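Local coordinates for transmembrane oligosaccharyl transferase (Archaeoglobus fulgidus, PDB 3WAJ), which belongs to the STT3 family of membrane-embedded oligosaccharyl transferases, joining a multi-helix transmembrane part to further domains and carrying a bound zinc ion, at residues V118-E130 and A137-F151. Numbering follows the deposited sequence.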
loop_
_atom_site.group_PDB
_atom_site.type_symbol
_atom_site.label_atom_id
_atom_site.label_comp_id
_atom_site.label_asym_id
_atom_site.label_seq_id
_atom_site.Cartn_x
_atom_site.Cartn_y
_atom_site.Cartn_z
ATOM N N VAL A 118 -20.538 -3.247 5.660
ATOM C CA VAL A 118 -21.880 -3.195 6.229
ATOM C C VAL A 118 -22.371 -4.616 6.498
ATOM O O VAL A 118 -22.870 -4.914 7.581
ATOM C CB VAL A 118 -22.865 -2.433 5.307
ATOM C CG1 VAL A 118 -24.307 -2.811 5.621
ATOM C CG2 VAL A 118 -22.662 -0.929 5.431
ATOM N N LEU A 119 -22.202 -5.487 5.504
ATOM C CA LEU A 119 -22.605 -6.886 5.596
ATOM C C LEU A 119 -21.879 -7.640 6.712
ATOM O O LEU A 119 -22.261 -8.761 7.040
ATOM C CB LEU A 119 -22.378 -7.616 4.259
ATOM C CG LEU A 119 -23.213 -7.307 3.012
ATOM C CD1 LEU A 119 -22.862 -8.276 1.884
ATOM C CD2 LEU A 119 -24.696 -7.370 3.303
ATOM N N ALA A 120 -20.837 -7.037 7.293
ATOM C CA ALA A 120 -20.055 -7.697 8.351
ATOM C C ALA A 120 -20.905 -7.949 9.590
ATOM O O ALA A 120 -20.521 -8.728 10.472
ATOM C CB ALA A 120 -18.814 -6.891 8.705
ATOM N N ILE A 121 -22.050 -7.266 9.650
ATOM C CA ILE A 121 -23.058 -7.514 10.674
ATOM C C ILE A 121 -23.389 -9.011 10.739
ATOM O O ILE A 121 -23.350 -9.615 11.815
ATOM C CB ILE A 121 -24.335 -6.674 10.411
ATOM C CG1 ILE A 121 -24.300 -5.368 11.210
ATOM C CG2 ILE A 121 -25.596 -7.438 10.783
ATOM C CD1 ILE A 121 -23.048 -4.561 11.026
ATOM N N LEU A 122 -23.671 -9.612 9.582
ATOM C CA LEU A 122 -24.084 -11.020 9.522
ATOM C C LEU A 122 -23.096 -12.030 10.172
ATOM O O LEU A 122 -23.477 -12.744 11.107
ATOM C CB LEU A 122 -24.496 -11.424 8.094
ATOM C CG LEU A 122 -25.412 -10.431 7.371
ATOM C CD1 LEU A 122 -25.906 -10.984 6.032
ATOM C CD2 LEU A 122 -26.585 -10.031 8.252
ATOM N N PRO A 123 -21.828 -12.072 9.712
ATOM C CA PRO A 123 -20.918 -13.044 10.339
ATOM C C PRO A 123 -20.667 -12.755 11.816
ATOM O O PRO A 123 -20.465 -13.708 12.575
ATOM C CB PRO A 123 -19.604 -12.868 9.565
ATOM C CG PRO A 123 -19.940 -12.041 8.375
ATOM C CD PRO A 123 -21.134 -11.230 8.721
ATOM N N VAL A 124 -20.652 -11.480 12.214
ATOM C CA VAL A 124 -20.397 -11.151 13.617
ATOM C C VAL A 124 -21.553 -11.615 14.496
ATOM O O VAL A 124 -21.345 -12.417 15.405
ATOM C CB VAL A 124 -20.103 -9.665 13.847
ATOM C CG1 VAL A 124 -20.031 -9.375 15.338
ATOM C CG2 VAL A 124 -18.793 -9.284 13.185
ATOM N N TYR A 125 -22.759 -11.125 14.207
ATOM C CA TYR A 125 -23.959 -11.609 14.870
ATOM C C TYR A 125 -23.916 -13.124 14.956
ATOM O O TYR A 125 -23.985 -13.678 16.049
ATOM C CB TYR A 125 -25.240 -11.177 14.135
ATOM C CG TYR A 125 -26.474 -11.832 14.716
ATOM C CD1 TYR A 125 -27.161 -11.245 15.773
ATOM C CD2 TYR A 125 -26.939 -13.051 14.230
ATOM C CE1 TYR A 125 -28.284 -11.854 16.334
ATOM C CE2 TYR A 125 -28.057 -13.667 14.779
ATOM C CZ TYR A 125 -28.726 -13.063 15.830
ATOM O OH TYR A 125 -29.836 -13.669 16.374
ATOM N N LEU A 126 -23.785 -13.780 13.802
ATOM C CA LEU A 126 -23.722 -15.242 13.738
ATOM C C LEU A 126 -22.689 -15.801 14.697
ATOM O O LEU A 126 -22.997 -16.713 15.464
ATOM C CB LEU A 126 -23.422 -15.734 12.320
ATOM C CG LEU A 126 -23.385 -17.260 12.212
ATOM C CD1 LEU A 126 -24.704 -17.840 12.700
ATOM C CD2 LEU A 126 -23.091 -17.735 10.794
ATOM N N LEU A 127 -21.473 -15.256 14.669
ATOM C CA LEU A 127 -20.405 -15.741 15.553
ATOM C C LEU A 127 -20.669 -15.518 17.048
ATOM O O LEU A 127 -20.515 -16.447 17.840
ATOM C CB LEU A 127 -19.044 -15.151 15.178
ATOM C CG LEU A 127 -17.915 -15.460 16.167
ATOM C CD1 LEU A 127 -17.567 -16.946 16.180
ATOM C CD2 LEU A 127 -16.689 -14.631 15.854
ATOM N N THR A 128 -21.047 -14.302 17.442
ATOM C CA THR A 128 -21.258 -14.041 18.865
ATOM C C THR A 128 -22.613 -14.547 19.363
ATOM O O THR A 128 -22.868 -14.559 20.567
ATOM C CB THR A 128 -21.065 -12.552 19.282
ATOM O OG1 THR A 128 -22.311 -12.027 19.734
ATOM C CG2 THR A 128 -20.561 -11.711 18.153
ATOM N N ARG A 129 -23.473 -14.957 18.435
ATOM C CA ARG A 129 -24.692 -15.680 18.794
ATOM C C ARG A 129 -24.336 -17.135 19.096
ATOM O O ARG A 129 -24.805 -17.711 20.074
ATOM C CB ARG A 129 -25.710 -15.622 17.649
ATOM C CG ARG A 129 -27.142 -15.992 18.020
ATOM C CD ARG A 129 -27.406 -17.498 17.955
ATOM N NE ARG A 129 -27.508 -17.987 16.580
ATOM C CZ ARG A 129 -28.576 -18.603 16.077
ATOM N NH1 ARG A 129 -29.643 -18.819 16.838
ATOM N NH2 ARG A 129 -28.574 -19.008 14.810
ATOM N N GLU A 130 -23.496 -17.717 18.245
ATOM C CA GLU A 130 -23.182 -19.143 18.300
ATOM C C GLU A 130 -22.288 -19.509 19.473
ATOM O O GLU A 130 -22.184 -20.683 19.850
ATOM C CB GLU A 130 -22.521 -19.578 16.988
ATOM C CG GLU A 130 -23.316 -20.615 16.226
ATOM C CD GLU A 130 -24.807 -20.470 16.444
ATOM O OE1 GLU A 130 -25.376 -19.422 16.077
ATOM O OE2 GLU A 130 -25.413 -21.412 16.988
ATOM N N ALA A 137 -25.284 -10.874 20.662
ATOM C CA ALA A 137 -25.096 -10.873 19.217
ATOM C C ALA A 137 -25.655 -9.638 18.524
ATOM O O ALA A 137 -25.340 -9.369 17.363
ATOM C CB ALA A 137 -25.686 -12.126 18.627
ATOM N N VAL A 138 -26.489 -8.894 19.242
ATOM C CA VAL A 138 -27.096 -7.679 18.710
ATOM C C VAL A 138 -26.227 -6.464 19.033
ATOM O O VAL A 138 -25.970 -5.621 18.165
ATOM C CB VAL A 138 -28.537 -7.509 19.238
ATOM C CG1 VAL A 138 -28.894 -6.045 19.403
ATOM C CG2 VAL A 138 -29.517 -8.204 18.310
ATOM N N ILE A 139 -25.762 -6.397 20.277
ATOM C CA ILE A 139 -24.795 -5.385 20.670
ATOM C C ILE A 139 -23.547 -5.549 19.800
ATOM O O ILE A 139 -22.875 -4.575 19.450
ATOM C CB ILE A 139 -24.412 -5.542 22.143
ATOM C CG1 ILE A 139 -25.653 -5.851 22.980
ATOM C CG2 ILE A 139 -23.715 -4.292 22.642
ATOM C CD1 ILE A 139 -25.359 -6.208 24.423
ATOM N N ALA A 140 -23.269 -6.801 19.448
ATOM C CA ALA A 140 -22.132 -7.162 18.614
ATOM C C ALA A 140 -22.218 -6.521 17.241
ATOM O O ALA A 140 -21.302 -5.813 16.818
ATOM C CB ALA A 140 -22.057 -8.660 18.478
ATOM N N ALA A 141 -23.320 -6.789 16.549
ATOM C CA ALA A 141 -23.522 -6.272 15.205
ATOM C C ALA A 141 -23.508 -4.749 15.193
ATOM O O ALA A 141 -23.177 -4.136 14.178
ATOM C CB ALA A 141 -24.815 -6.796 14.634
ATOM N N PHE A 142 -23.866 -4.143 16.322
ATOM C CA PHE A 142 -23.866 -2.687 16.436
ATOM C C PHE A 142 -22.449 -2.153 16.619
ATOM O O PHE A 142 -22.104 -1.091 16.107
ATOM C CB PHE A 142 -24.765 -2.229 17.594
ATOM C CG PHE A 142 -24.798 -0.733 17.789
ATOM C CD1 PHE A 142 -25.819 0.031 17.242
ATOM C CD2 PHE A 142 -23.814 -0.093 18.532
ATOM C CE1 PHE A 142 -25.848 1.408 17.421
ATOM C CE2 PHE A 142 -23.833 1.274 18.704
ATOM C CZ PHE A 142 -24.854 2.028 18.154
ATOM N N LEU A 143 -21.636 -2.884 17.367
ATOM C CA LEU A 143 -20.279 -2.443 17.663
ATOM C C LEU A 143 -19.353 -2.533 16.456
ATOM O O LEU A 143 -18.510 -1.654 16.248
ATOM C CB LEU A 143 -19.709 -3.219 18.850
ATOM C CG LEU A 143 -20.344 -2.835 20.186
ATOM C CD1 LEU A 143 -19.686 -3.588 21.315
ATOM C CD2 LEU A 143 -20.224 -1.335 20.401
ATOM N N ILE A 144 -19.512 -3.580 15.651
ATOM C CA ILE A 144 -18.675 -3.744 14.462
ATOM C C ILE A 144 -19.050 -2.695 13.417
ATOM O O ILE A 144 -18.222 -2.296 12.598
ATOM C CB ILE A 144 -18.769 -5.181 13.876
ATOM C CG1 ILE A 144 -17.598 -5.468 12.922
ATOM C CG2 ILE A 144 -20.135 -5.434 13.220
ATOM C CD1 ILE A 144 -16.229 -5.459 13.598
ATOM N N ALA A 145 -20.296 -2.229 13.474
ATOM C CA ALA A 145 -20.773 -1.210 12.549
ATOM C C ALA A 145 -20.138 0.160 12.812
ATOM O O ALA A 145 -20.191 1.043 11.961
ATOM C CB ALA A 145 -22.295 -1.118 12.587
ATOM N N ILE A 146 -19.533 0.333 13.984
ATOM C CA ILE A 146 -18.956 1.629 14.351
ATOM C C ILE A 146 -17.489 1.607 14.793
ATOM O O ILE A 146 -16.923 2.651 15.075
ATOM C CB ILE A 146 -19.783 2.334 15.460
ATOM C CG1 ILE A 146 -20.067 1.373 16.618
ATOM C CG2 ILE A 146 -21.089 2.842 14.909
ATOM C CD1 ILE A 146 -19.785 1.950 17.976
ATOM N N VAL A 147 -16.871 0.434 14.885
ATOM C CA VAL A 147 -15.465 0.390 15.301
ATOM C C VAL A 147 -14.675 1.242 14.288
ATOM O O VAL A 147 -15.018 1.278 13.101
ATOM C CB VAL A 147 -15.007 -1.053 15.640
ATOM C CG1 VAL A 147 -15.369 -2.018 14.513
ATOM C CG2 VAL A 147 -13.518 -1.094 15.944
ATOM N N PRO A 148 -13.537 1.767 14.600
ATOM C CA PRO A 148 -12.822 2.740 13.757
ATOM C C PRO A 148 -11.522 2.011 13.425
ATOM O O PRO A 148 -11.483 0.776 13.435
ATOM C CB PRO A 148 -12.497 4.004 14.557
ATOM C CG PRO A 148 -12.405 3.488 15.985
ATOM C CD PRO A 148 -13.504 2.434 16.081
ATOM N N GLY A 149 -10.470 2.776 13.137
ATOM C CA GLY A 149 -9.165 2.207 12.839
ATOM C C GLY A 149 -9.035 1.655 11.426
ATOM O O GLY A 149 -9.803 2.017 10.517
ATOM N N GLN A 150 -8.054 0.773 11.247
ATOM C CA GLN A 150 -7.796 0.152 9.958
ATOM C C GLN A 150 -9.023 -0.529 9.389
ATOM O O GLN A 150 -9.277 -0.453 8.188
ATOM C CB GLN A 150 -6.703 -0.887 10.093
ATOM C CG GLN A 150 -5.352 -0.455 9.622
ATOM C CD GLN A 150 -4.335 -1.528 9.896
ATOM O OE1 GLN A 150 -4.640 -2.720 9.819
ATOM N NE2 GLN A 150 -3.130 -1.119 10.261
ATOM N N PHE A 151 -9.768 -1.210 10.251
ATOM C CA PHE A 151 -10.905 -1.996 9.808
ATOM C C PHE A 151 -11.914 -1.125 9.096
ATOM O O PHE A 151 -12.486 -1.539 8.099
ATOM C CB PHE A 151 -11.562 -2.704 10.982
ATOM C CG PHE A 151 -12.860 -3.370 10.638
ATOM C CD1 PHE A 151 -12.882 -4.659 10.120
ATOM C CD2 PHE A 151 -14.072 -2.723 10.866
ATOM C CE1 PHE A 151 -14.099 -5.292 9.799
ATOM C CE2 PHE A 151 -15.296 -3.348 10.562
ATOM C CZ PHE A 151 -15.307 -4.634 10.028
#
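Ala137 packs against Tyr125, Thr128 and Arg129 where two consecutive membrane helices, 121-131 and 134-144, come together as a helical hairpin. The segment axes approach to 8.1 Å at 146° between their N-to-C directions, a tilted antiparallel pair. Small residues permit close backbones: the CA atoms of Tyr125 and Ala137 are 4.6 Å apart, and Ile121 pairs with Ala141 in the same way. Three alanines, Ala137, Ala140 and Ala141, form the tight strip. With CG of Tyr125 anti to the backbone N (chi1 172°), Ala137 CB stands above the ring plane just beyond the CD1-CE1 rim, 3.3 Å from Tyr125 CD1. Arg129 CB covers the same face, while the Ala137 carbonyl oxygen comes in at the edge. Thr128 turns its methyl CG2 to within 3.4 Å of Ala140 CB; its OG1 stands near Ala137 N at an angle too poor for a hydrogen bond. Ile121 CG1 lies 3.7 Å from Ala141 CB, and its CD1 presses on the Ala141 carbonyl oxygen. Ile121 and Ile144 run alongside one another with their ends pointing opposite ways.

The fit is looser elsewhere. Val124 CG2 meets Ile144 CG1 at 4.0 Å, and Ala120 CB only grazes the edge of the Phe151 ring, 4.4 Å from CZ. The Phe151 side chain is about 13 Å from the zinc ion. On the partly exposed flank, the bent Arg129 chain departs from the alanine strip, and its NE meets Glu130 OE1 in a salt bridge. Helix 429-446 adds cover through Val437, which touches Thr128. The chemistry is therefore mainly apolar, implying that shape fit, rather than directed polar bonds, joins these helices.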